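Local coordinates for probable transcriptional regulator (Pseudomonas aeruginosa, PDB 2HR3), which probably acts as a dimeric transcriptional regulator of the MarR family, binding DNA through a winged helix-turn-helix domain, at residues 34-39 against 68-73; 38-43 against 54-59; 43-48 against 102-107. One frame throughout, in Å; residues are numbered along the deposited sequence.

Interaction 1 of 3, residues 34-39 against 68-73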
ATOM      1  N   GLN A  34      11.614  11.599   0.413  1.00 68.36           N
ATOM      2  CA  GLN A  34      11.593  10.849   1.669  1.00 67.72           C
ATOM      3  C   GLN A  34      10.660   9.682   1.598  1.00 67.22           C
ATOM      4  O   GLN A  34      10.925   8.589   2.157  1.00 65.05           O
ATOM      5  CB  GLN A  34      11.204  11.775   2.838  1.00 67.82           C
ATOM      6  CG  GLN A  34      12.371  12.723   3.237  1.00 69.77           C
ATOM      7  CD  GLN A  34      11.936  14.054   3.846  1.00 73.39           C
ATOM      8  OE1 GLN A  34      10.815  14.194   4.373  1.00 76.08           O
ATOM      9  NE2 GLN A  34      12.826  15.064   3.752  1.00 73.97           N
ATOM     10  N   PHE A  35       9.530   9.892   0.940  1.00 67.90           N
ATOM     11  CA  PHE A  35       8.558   8.810   0.855  1.00 68.53           C
ATOM     12  C   PHE A  35       9.055   7.632   0.013  1.00 67.53           C
ATOM     13  O   PHE A  35       8.892   6.470   0.385  1.00 69.55           O
ATOM     14  CB  PHE A  35       7.200   9.273   0.347  1.00 69.69           C
ATOM     15  CG  PHE A  35       6.202   8.151   0.325  1.00 72.45           C
ATOM     16  CD1 PHE A  35       5.775   7.583  -0.886  1.00 74.62           C
ATOM     17  CD2 PHE A  35       5.783   7.566   1.526  1.00 75.64           C
ATOM     18  CE1 PHE A  35       4.885   6.484  -0.901  1.00 75.90           C
ATOM     19  CE2 PHE A  35       4.906   6.454   1.523  1.00 76.48           C
ATOM     20  CZ  PHE A  35       4.468   5.912   0.304  1.00 75.10           C
ATOM     21  N   SER A  36       9.631   7.929  -1.132  1.00 66.65           N
ATOM     22  CA  SER A  36      10.164   6.903  -2.010  1.00 67.09           C
ATOM     23  C   SER A  36      11.227   6.077  -1.300  1.00 66.28           C
ATOM     24  O   SER A  36      11.317   4.859  -1.478  1.00 66.61           O
ATOM     25  CB  SER A  36      10.781   7.553  -3.250  1.00 67.32           C
ATOM     26  OG  SER A  36      11.250   8.854  -2.952  1.00 68.45           O
ATOM     27  N   GLN A  37      11.989   6.768  -0.463  1.00 64.76           N
ATOM     28  CA  GLN A  37      13.055   6.179   0.309  1.00 63.47           C
ATOM     29  C   GLN A  37      12.636   5.322   1.459  1.00 62.12           C
ATOM     30  O   GLN A  37      13.244   4.295   1.758  1.00 62.32           O
ATOM     31  CB  GLN A  37      13.905   7.310   0.840  1.00 63.40           C
ATOM     32  CG  GLN A  37      14.786   7.792  -0.242  1.00 61.78           C
ATOM     33  CD  GLN A  37      15.542   9.049   0.117  1.00 60.77           C
ATOM     34  OE1 GLN A  37      16.411   9.451  -0.670  1.00 59.79           O
ATOM     35  NE2 GLN A  37      15.255   9.655   1.304  1.00 50.71           N
ATOM     36  N   LEU A  38      11.591   5.763   2.107  1.00 61.01           N
ATOM     37  CA  LEU A  38      10.960   5.021   3.180  1.00 60.53           C
ATOM     38  C   LEU A  38      10.464   3.654   2.762  1.00 58.96           C
ATOM     39  O   LEU A  38      10.692   2.711   3.458  1.00 57.36           O
ATOM     40  CB  LEU A  38       9.772   5.802   3.686  1.00 60.78           C
ATOM     41  CG  LEU A  38       9.643   5.615   5.191  1.00 64.54           C
ATOM     42  CD1 LEU A  38      10.557   6.551   6.019  1.00 61.74           C
ATOM     43  CD2 LEU A  38       8.188   5.765   5.546  1.00 68.95           C
ATOM     44  N   VAL A  39       9.737   3.612   1.647  1.00 58.61           N
ATOM     45  CA  VAL A  39       9.282   2.373   1.003  1.00 59.17           C
ATOM     46  C   VAL A  39      10.441   1.402   0.799  1.00 57.97           C
ATOM     47  O   VAL A  39      10.379   0.289   1.279  1.00 58.09           O
ATOM     48  CB  VAL A  39       8.654   2.683  -0.411  1.00 60.02           C
ATOM     49  CG1 VAL A  39       8.474   1.467  -1.223  1.00 60.14           C
ATOM     50  CG2 VAL A  39       7.340   3.440  -0.279  1.00 63.10           C
ATOM     51  N   ALA A  68      17.739   0.851  -8.567  1.00 66.80           N
ATOM     52  CA  ALA A  68      19.186   1.008  -8.628  1.00 66.95           C
ATOM     53  C   ALA A  68      19.475   2.436  -8.188  1.00 66.01           C
ATOM     54  O   ALA A  68      20.312   2.691  -7.336  1.00 67.06           O
ATOM     55  CB  ALA A  68      19.699   0.699 -10.018  1.00 66.76           C
ATOM     56  N   ALA A  69      18.670   3.344  -8.684  1.00 65.17           N
ATOM     57  CA  ALA A  69      18.827   4.748  -8.390  1.00 64.83           C
ATOM     58  C   ALA A  69      18.441   5.201  -6.975  1.00 64.46           C
ATOM     59  O   ALA A  69      19.057   6.125  -6.446  1.00 64.07           O
ATOM     60  CB  ALA A  69      18.045   5.552  -9.441  1.00 65.38           C
ATOM     61  N   LEU A  70      17.382   4.622  -6.388  1.00 64.25           N
ATOM     62  CA  LEU A  70      17.001   4.950  -5.004  1.00 63.42           C
ATOM     63  C   LEU A  70      17.978   4.333  -4.026  1.00 63.07           C
ATOM     64  O   LEU A  70      18.159   4.836  -2.935  1.00 62.35           O
ATOM     65  CB  LEU A  70      15.604   4.430  -4.667  1.00 64.11           C
ATOM     66  CG  LEU A  70      14.415   5.139  -5.313  1.00 63.91           C
ATOM     67  CD1 LEU A  70      13.233   4.260  -5.239  1.00 64.12           C
ATOM     68  CD2 LEU A  70      14.160   6.465  -4.628  1.00 64.83           C
ATOM     69  N   LEU A  71      18.564   3.210  -4.405  1.00 63.66           N
ATOM     70  CA  LEU A  71      19.579   2.538  -3.584  1.00 64.32           C
ATOM     71  C   LEU A  71      20.815   3.369  -3.584  1.00 65.05           C
ATOM     72  O   LEU A  71      21.434   3.557  -2.552  1.00 65.22           O
ATOM     73  CB  LEU A  71      19.899   1.147  -4.113  1.00 63.48           C
ATOM     74  CG  LEU A  71      18.830   0.086  -3.867  1.00 63.28           C
ATOM     75  CD1 LEU A  71      19.394  -1.285  -4.362  1.00 62.20           C
ATOM     76  CD2 LEU A  71      18.334   0.049  -2.361  1.00 61.90           C
ATOM     77  N   ARG A  72      21.153   3.891  -4.751  1.00 66.08           N
ATOM     78  CA  ARG A  72      22.165   4.917  -4.833  1.00 67.72           C
ATOM     79  C   ARG A  72      21.943   6.083  -3.880  1.00 67.25           C
ATOM     80  O   ARG A  72      22.890   6.479  -3.187  1.00 67.50           O
ATOM     81  CB  ARG A  72      22.321   5.393  -6.283  1.00 67.97           C
ATOM     82  CG  ARG A  72      23.147   4.388  -7.130  1.00 70.09           C
ATOM     83  CD  ARG A  72      23.583   4.957  -8.484  1.00 71.20           C
ATOM     84  NE  ARG A  72      22.595   4.680  -9.548  1.00 73.81           N
ATOM     85  CZ  ARG A  72      21.551   5.455  -9.881  1.00 74.63           C
ATOM     86  NH1 ARG A  72      21.268   6.590  -9.232  1.00 75.21           N
ATOM     87  NH2 ARG A  72      20.758   5.081 -10.885  1.00 75.66           N
ATOM     88  N   GLU A  73      20.730   6.630  -3.801  1.00 66.69           N
ATOM     89  CA  GLU A  73      20.519   7.807  -2.915  1.00 67.80           C
ATOM     90  C   GLU A  73      20.642   7.501  -1.427  1.00 66.74           C
ATOM     91  O   GLU A  73      21.135   8.306  -0.635  1.00 66.78           O
ATOM     92  CB  GLU A  73      19.147   8.435  -3.126  1.00 67.56           C
ATOM     93  CG  GLU A  73      18.743   8.654  -4.582  1.00 70.18           C
ATOM     94  CD  GLU A  73      17.293   9.115  -4.699  1.00 71.78           C
ATOM     95  OE1 GLU A  73      16.878   9.890  -3.807  1.00 76.53           O
ATOM     96  OE2 GLU A  73      16.567   8.680  -5.647  1.00 77.82           O
TER
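Ser36 and Leu70 make the apolar touch of this helix-helix contact, and Gln37 with Glu73 its polar, partly exposed edge. Methyl CD2 of Leu70 comes against CB of Ser36 at 3.8 Å and lies 4.1 Å from Ser36 OG. Leu70 reaches it because CG stands beside the backbone N (chi1 -72°) and CB already points at helix 32-46; the same side chain also packs on Val40, on Met62 and on Arg63 of the second subunit. Ser36 OG is held elsewhere, by hydrogen bonds with Pro32 O, Val33 O and Arg63 NH1 of the second subunit, so toward Leu70 the serine offers mainly its CB. The closest backbone approach of the two segments is Gln37 CA to Leu70 CA, 6.7 Å.

At the polar edge the meeting is between long, extended side chains. Those of Gln37 and Glu73 cross at about a right angle, and their amide and carboxylate planes are turned 60° apart, not stacked. Glu73 OE2 also makes a long, weak ion pair with Arg63 of the second subunit. Just 161 Å² is buried in all, none of the four touching residues is buried, and no clear hydrogen bond spans the helices. This surface packing joins helix 32-46 to helix 64-76, probably the recognition helix of a MarR winged helix-turn-helix domain.

Interaction 2 of 3, residues 38-43 against 54-59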
ATOM      1  N   LEU A  38      11.591   5.763   2.107  1.00 61.01           N
ATOM      2  CA  LEU A  38      10.960   5.021   3.180  1.00 60.53           C
ATOM      3  C   LEU A  38      10.464   3.654   2.762  1.00 58.96           C
ATOM      4  O   LEU A  38      10.692   2.711   3.458  1.00 57.36           O
ATOM      5  CB  LEU A  38       9.772   5.802   3.686  1.00 60.78           C
ATOM      6  CG  LEU A  38       9.643   5.615   5.191  1.00 64.54           C
ATOM      7  CD1 LEU A  38      10.557   6.551   6.019  1.00 61.74           C
ATOM      8  CD2 LEU A  38       8.188   5.765   5.546  1.00 68.95           C
ATOM      9  N   VAL A  39       9.737   3.612   1.647  1.00 58.61           N
ATOM     10  CA  VAL A  39       9.282   2.373   1.003  1.00 59.17           C
ATOM     11  C   VAL A  39      10.441   1.402   0.799  1.00 57.97           C
ATOM     12  O   VAL A  39      10.379   0.289   1.279  1.00 58.09           O
ATOM     13  CB  VAL A  39       8.654   2.683  -0.411  1.00 60.02           C
ATOM     14  CG1 VAL A  39       8.474   1.467  -1.223  1.00 60.14           C
ATOM     15  CG2 VAL A  39       7.340   3.440  -0.279  1.00 63.10           C
ATOM     16  N   VAL A  40      11.529   1.849   0.151  1.00 55.51           N
ATOM     17  CA  VAL A  40      12.682   0.978  -0.030  1.00 54.44           C
ATOM     18  C   VAL A  40      13.182   0.461   1.327  1.00 53.84           C
ATOM     19  O   VAL A  40      13.381  -0.750   1.529  1.00 54.28           O
ATOM     20  CB  VAL A  40      13.802   1.699  -0.882  1.00 54.64           C
ATOM     21  CG1 VAL A  40      15.097   0.882  -0.943  1.00 55.95           C
ATOM     22  CG2 VAL A  40      13.271   1.976  -2.282  1.00 52.62           C
ATOM     23  N   LEU A  41      13.370   1.373   2.264  1.00 53.69           N
ATOM     24  CA  LEU A  41      13.828   1.050   3.639  1.00 53.96           C
ATOM     25  C   LEU A  41      12.959   0.062   4.375  1.00 53.97           C
ATOM     26  O   LEU A  41      13.433  -0.843   5.108  1.00 54.21           O
ATOM     27  CB  LEU A  41      13.829   2.334   4.480  1.00 54.34           C
ATOM     28  CG  LEU A  41      15.094   3.026   5.036  1.00 54.89           C
ATOM     29  CD1 LEU A  41      16.301   2.899   4.165  1.00 54.75           C
ATOM     30  CD2 LEU A  41      14.741   4.431   5.359  1.00 56.84           C
ATOM     31  N   GLY A  42      11.658   0.256   4.214  1.00 53.54           N
ATOM     32  CA  GLY A  42      10.751  -0.562   4.940  1.00 54.16           C
ATOM     33  C   GLY A  42      10.738  -1.940   4.361  1.00 53.29           C
ATOM     34  O   GLY A  42      10.607  -2.877   5.091  1.00 54.55           O
ATOM     35  N   ALA A  43      10.772  -2.014   3.036  1.00 54.03           N
ATOM     36  CA  ALA A  43      10.968  -3.216   2.312  1.00 56.93           C
ATOM     37  C   ALA A  43      12.186  -4.032   2.732  1.00 58.98           C
ATOM     38  O   ALA A  43      12.084  -5.242   2.930  1.00 62.05           O
ATOM     39  CB  ALA A  43      11.012  -2.904   0.853  1.00 57.53           C
ATOM     40  N   SER A  54      17.760  -7.375  -6.345  1.00 59.47           N
ATOM     41  CA  SER A  54      16.789  -8.223  -7.058  1.00 60.04           C
ATOM     42  C   SER A  54      15.635  -8.716  -6.210  1.00 59.57           C
ATOM     43  O   SER A  54      14.519  -8.716  -6.625  1.00 59.40           O
ATOM     44  CB  SER A  54      17.490  -9.461  -7.601  1.00 60.23           C
ATOM     45  OG  SER A  54      18.143  -9.184  -8.825  1.00 64.41           O
ATOM     46  N   GLU A  55      15.919  -9.170  -5.018  1.00 60.36           N
ATOM     47  CA  GLU A  55      14.889  -9.733  -4.219  1.00 61.94           C
ATOM     48  C   GLU A  55      13.930  -8.648  -3.784  1.00 63.51           C
ATOM     49  O   GLU A  55      12.723  -8.867  -3.664  1.00 63.45           O
ATOM     50  CB  GLU A  55      15.497 -10.403  -3.004  1.00 62.88           C
ATOM     51  CG  GLU A  55      14.485 -11.115  -2.150  1.00 65.81           C
ATOM     52  CD  GLU A  55      15.091 -11.636  -0.887  1.00 71.77           C
ATOM     53  OE1 GLU A  55      16.374 -11.762  -0.839  1.00 73.78           O
ATOM     54  OE2 GLU A  55      14.267 -11.895   0.048  1.00 72.06           O
ATOM     55  N   LEU A  56      14.513  -7.476  -3.539  1.00 64.00           N
ATOM     56  CA  LEU A  56      13.841  -6.291  -3.125  1.00 63.26           C
ATOM     57  C   LEU A  56      12.967  -5.759  -4.260  1.00 63.66           C
ATOM     58  O   LEU A  56      11.783  -5.446  -4.032  1.00 62.12           O
ATOM     59  CB  LEU A  56      14.909  -5.250  -2.836  1.00 63.87           C
ATOM     60  CG  LEU A  56      14.847  -4.295  -1.658  1.00 62.13           C
ATOM     61  CD1 LEU A  56      16.055  -3.314  -1.846  1.00 60.28           C
ATOM     62  CD2 LEU A  56      13.560  -3.622  -1.638  1.00 60.23           C
ATOM     63  N   ALA A  57      13.560  -5.586  -5.449  1.00 62.80           N
ATOM     64  CA  ALA A  57      12.774  -5.213  -6.605  1.00 63.85           C
ATOM     65  C   ALA A  57      11.556  -6.169  -6.767  1.00 65.53           C
ATOM     66  O   ALA A  57      10.408  -5.701  -6.891  1.00 66.47           O
ATOM     67  CB  ALA A  57      13.578  -5.227  -7.809  1.00 63.64           C
ATOM     68  N   ALA A  58      11.788  -7.480  -6.697  1.00 65.40           N
ATOM     69  CA  ALA A  58      10.725  -8.426  -6.890  1.00 66.24           C
ATOM     70  C   ALA A  58       9.612  -8.285  -5.873  1.00 67.02           C
ATOM     71  O   ALA A  58       8.446  -8.326  -6.240  1.00 68.13           O
ATOM     72  CB  ALA A  58      11.263  -9.871  -6.868  1.00 66.49           C
ATOM     73  N   ALA A  59       9.965  -8.127  -4.605  1.00 67.56           N
ATOM     74  CA  ALA A  59       9.004  -7.996  -3.519  1.00 68.14           C
ATOM     75  C   ALA A  59       8.188  -6.734  -3.577  1.00 70.05           C
ATOM     76  O   ALA A  59       7.114  -6.645  -2.965  1.00 70.73           O
ATOM     77  CB  ALA A  59       9.730  -8.025  -2.185  1.00 68.07           C
TER
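A buried, apolar side-chain contact links helix 32-46 to helix 53-59, the helix that by MarR topology opens the helix-turn-helix of the winged domain. All three touching residues, Val40, Ala43 and Leu56, are buried, and no hydrogen bond passes between the segments. The buried surface is modest, 110 Å², and more than half of it belongs to Leu56, whose branched end is the single projection from 54-59 that meets the other helix.

Leu56 points its CB at helix 32-46 and carries its two methyls to different places there. CD2 faces Ala43, while CD1 lies toward Val40 CG1, at a looser 4.4 Å. Val40 and Ala43 sit about one turn apart, so the leucine end spans neighbouring turns of the same helix face.

The nearest CA pair of the two segments is Ala43 CA and Leu56 CA, 6.9 Å apart, and the small alanine side chain lies at that point. Within each segment the backbone bonds are helical: Ala43 N bonds to Val39 O at 2.9 Å, and Ala59 N to Glu55 O at 3.0 Å.

Around the pair, Leu56 also touches Val94 of strand 93-96 and Leu71 of helix 64-76, and Val40 packs on Leu70, Leu71 and Leu74. The contact is thus part of the core of the winged helix domain, between its helices and the wing strands. The tightest touch is methyl to methyl, Ala43 CB to Leu56 CD2 at 3.6 Å, while the same CD2 lies 4.3 Å from the carbonyl O of Val40.

Interaction 3 of 3, residues 43-48 against 102-107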
ATOM      1  N   ALA A  43      10.772  -2.014   3.036  1.00 54.03           N
ATOM      2  CA  ALA A  43      10.968  -3.216   2.312  1.00 56.93           C
ATOM      3  C   ALA A  43      12.186  -4.032   2.732  1.00 58.98           C
ATOM      4  O   ALA A  43      12.084  -5.242   2.930  1.00 62.05           O
ATOM      5  CB  ALA A  43      11.012  -2.904   0.853  1.00 57.53           C
ATOM      6  N   ILE A  44      13.337  -3.393   2.914  1.00 60.53           N
ATOM      7  CA  ILE A  44      14.550  -4.115   3.355  1.00 60.90           C
ATOM      8  C   ILE A  44      14.399  -4.714   4.758  1.00 62.47           C
ATOM      9  O   ILE A  44      14.963  -5.772   5.068  1.00 61.66           O
ATOM     10  CB  ILE A  44      15.749  -3.123   3.406  1.00 60.11           C
ATOM     11  CG1 ILE A  44      16.212  -2.780   1.990  1.00 61.68           C
ATOM     12  CG2 ILE A  44      16.856  -3.635   4.238  1.00 59.38           C
ATOM     13  CD1 ILE A  44      17.026  -1.536   1.869  1.00 58.85           C
ATOM     14  N   ASP A  45      13.737  -3.965   5.649  1.00 64.26           N
ATOM     15  CA  ASP A  45      13.582  -4.410   7.025  1.00 65.49           C
ATOM     16  C   ASP A  45      12.587  -5.568   7.036  1.00 66.27           C
ATOM     17  O   ASP A  45      12.796  -6.575   7.703  1.00 65.54           O
ATOM     18  CB  ASP A  45      13.113  -3.255   7.875  1.00 66.22           C
ATOM     19  CG  ASP A  45      12.629  -3.699   9.270  1.00 69.39           C
ATOM     20  OD1 ASP A  45      13.499  -4.083  10.108  1.00 71.83           O
ATOM     21  OD2 ASP A  45      11.380  -3.637   9.512  1.00 72.49           O
ATOM     22  N   ARG A  46      11.535  -5.433   6.240  1.00 67.78           N
ATOM     23  CA  ARG A  46      10.585  -6.497   6.121  1.00 69.88           C
ATOM     24  C   ARG A  46      11.263  -7.790   5.717  1.00 69.93           C
ATOM     25  O   ARG A  46      11.068  -8.788   6.395  1.00 70.51           O
ATOM     26  CB  ARG A  46       9.465  -6.139   5.156  1.00 70.28           C
ATOM     27  CG  ARG A  46       8.439  -5.205   5.820  1.00 75.84           C
ATOM     28  CD  ARG A  46       7.078  -5.210   5.146  1.00 78.89           C
ATOM     29  NE  ARG A  46       7.137  -4.766   3.762  1.00 81.61           N
ATOM     30  CZ  ARG A  46       7.188  -3.499   3.353  1.00 80.52           C
ATOM     31  NH1 ARG A  46       7.206  -2.501   4.218  1.00 83.69           N
ATOM     32  NH2 ARG A  46       7.216  -3.233   2.047  1.00 80.00           N
ATOM     33  N   LEU A  47      12.072  -7.760   4.644  1.00 70.40           N
ATOM     34  CA  LEU A  47      12.753  -8.972   4.113  1.00 70.00           C
ATOM     35  C   LEU A  47      13.932  -9.440   4.936  1.00 69.55           C
ATOM     36  O   LEU A  47      14.667 -10.369   4.518  1.00 70.63           O
ATOM     37  CB  LEU A  47      13.237  -8.754   2.684  1.00 69.73           C
ATOM     38  CG  LEU A  47      12.150  -8.514   1.657  1.00 70.72           C
ATOM     39  CD1 LEU A  47      12.808  -7.901   0.417  1.00 69.58           C
ATOM     40  CD2 LEU A  47      11.345  -9.787   1.360  1.00 68.55           C
ATOM     41  N   GLY A  48      14.132  -8.830   6.091  1.00 68.74           N
ATOM     42  CA  GLY A  48      15.056  -9.380   7.065  1.00 69.16           C
ATOM     43  C   GLY A  48      16.363  -8.641   7.072  1.00 69.18           C
ATOM     44  O   GLY A  48      17.278  -8.997   7.812  1.00 68.97           O
ATOM     45  N   ARG A 102      16.798   3.974  12.710  1.00 58.59           N
ATOM     46  CA  ARG A 102      16.329   5.083  13.548  1.00 58.23           C
ATOM     47  C   ARG A 102      15.291   5.880  12.755  1.00 57.55           C
ATOM     48  O   ARG A 102      14.237   6.269  13.291  1.00 57.02           O
ATOM     49  CB  ARG A 102      17.486   5.991  14.030  1.00 57.82           C
ATOM     50  N   ASN A 103      15.617   6.124  11.489  1.00 56.21           N
ATOM     51  CA  ASN A 103      14.680   6.722  10.539  1.00 56.45           C
ATOM     52  C   ASN A 103      13.351   5.911  10.282  1.00 55.58           C
ATOM     53  O   ASN A 103      12.250   6.448  10.419  1.00 56.82           O
ATOM     54  CB  ASN A 103      15.457   6.904   9.257  1.00 56.53           C
ATOM     55  CG  ASN A 103      14.801   7.840   8.273  1.00 58.36           C
ATOM     56  OD1 ASN A 103      13.789   7.484   7.632  1.00 61.61           O
ATOM     57  ND2 ASN A 103      15.457   8.997   8.037  1.00 54.26           N
ATOM     58  N   LEU A 104      13.446   4.637   9.941  1.00 53.84           N
ATOM     59  CA  LEU A 104      12.252   3.860   9.609  1.00 54.41           C
ATOM     60  C   LEU A 104      11.324   3.709  10.791  1.00 54.41           C
ATOM     61  O   LEU A 104      10.135   3.917  10.653  1.00 54.90           O
ATOM     62  CB  LEU A 104      12.611   2.437   9.089  1.00 53.77           C
ATOM     63  CG  LEU A 104      11.480   1.451   8.774  1.00 52.26           C
ATOM     64  CD1 LEU A 104      10.701   1.908   7.559  1.00 48.42           C
ATOM     65  CD2 LEU A 104      12.023   0.017   8.579  1.00 54.05           C
ATOM     66  N   TYR A 105      11.885   3.252  11.905  1.00 56.11           N
ATOM     67  CA  TYR A 105      11.188   3.014  13.148  1.00 57.65           C
ATOM     68  C   TYR A 105      10.572   4.315  13.646  1.00 58.26           C
ATOM     69  O   TYR A 105       9.378   4.344  14.082  1.00 59.41           O
ATOM     70  CB  TYR A 105      12.155   2.491  14.219  1.00 59.26           C
ATOM     71  CG  TYR A 105      12.769   1.136  13.920  1.00 61.86           C
ATOM     72  CD1 TYR A 105      12.250   0.326  12.919  1.00 62.67           C
ATOM     73  CD2 TYR A 105      13.888   0.662  14.645  1.00 64.42           C
ATOM     74  CE1 TYR A 105      12.795  -0.865  12.621  1.00 63.29           C
ATOM     75  CE2 TYR A 105      14.439  -0.600  14.351  1.00 62.98           C
ATOM     76  CZ  TYR A 105      13.872  -1.348  13.335  1.00 62.00           C
ATOM     77  OH  TYR A 105      14.347  -2.597  12.952  1.00 64.03           O
ATOM     78  N   GLY A 106      11.392   5.362  13.566  1.00 57.31           N
ATOM     79  CA  GLY A 106      10.959   6.741  13.652  1.00 57.87           C
ATOM     80  C   GLY A 106       9.638   7.078  12.983  1.00 57.65           C
ATOM     81  O   GLY A 106       8.764   7.608  13.629  1.00 57.30           O
ATOM     82  N   ASN A 107       9.508   6.779  11.696  1.00 58.08           N
ATOM     83  CA  ASN A 107       8.340   7.177  10.915  1.00 58.38           C
ATOM     84  C   ASN A 107       7.183   6.325  11.350  1.00 60.31           C
ATOM     85  O   ASN A 107       6.026   6.793  11.435  1.00 60.30           O
ATOM     86  CB  ASN A 107       8.580   7.017   9.418  1.00 57.84           C
ATOM     87  CG  ASN A 107       7.535   7.716   8.571  1.00 57.48           C
ATOM     88  OD1 ASN A 107       6.733   7.093   7.892  1.00 59.44           O
ATOM     89  ND2 ASN A 107       7.549   9.023   8.592  1.00 59.31           N
TER
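Asp45 meets Leu104 mainly through CB and the face of its carboxylate, and Tyr105 through OD1. In the apolar part, methyl CD2 of Leu104 lies 3.5 Å from Asp45 CB and stands over one face of the carboxylate, 3.8 Å from Asp45 OD2. Both side chains point toward each other from CB, and in each CG is anti to the backbone N (chi1 167° in Asp45, 176° in Leu104), which extends them across an 8.8 Å gap between Asp45 CA and Leu104 CA.

The polar part is a weak hydrogen bond from Tyr105 OH to Asp45 OD1, 3.3 Å long. OD1 sits at the edge of the phenol, near the ring plane, yet the carboxylate plane is turned 75° from the ring. The stronger polar partner is Arg108, one turn further along helix 98-122, which forms a salt bridge with Asp45 OD2; the two carboxylate oxygens therefore serve different residues of one helix.

The contact joins the end of helix 32-46 to helix 98-122. Neighbouring Ile44 turns instead to Leu56 of helix 53-59 and to Val94 and Leu96 of strand 93-96, while Asn103 and Asn107 pack on Leu38.

Overall arrangement
All three contacts use helix 32-46, which meets helix 64-76 in interaction 1, helix 53-59 in interaction 2 and helix 98-122 in interaction 3. The centres of interactions 1 and 2 are about 9 Å apart, and their packing is continuous: Leu71 CD2 lies 3.6 Å from Val40 CG1 and 4.1 Å from Leu56 CD1. Interaction 3 is centred about 10 Å from interaction 2 and 13 Å from interaction 1; its segment shares Ala43 with that of interaction 2, and Leu104 CD1 approaches Gly42 CA to 3.6 Å. Helix 32-46 thus packs against both helices of the probable DNA-reading helix-turn-helix and against the long helix that follows the wing.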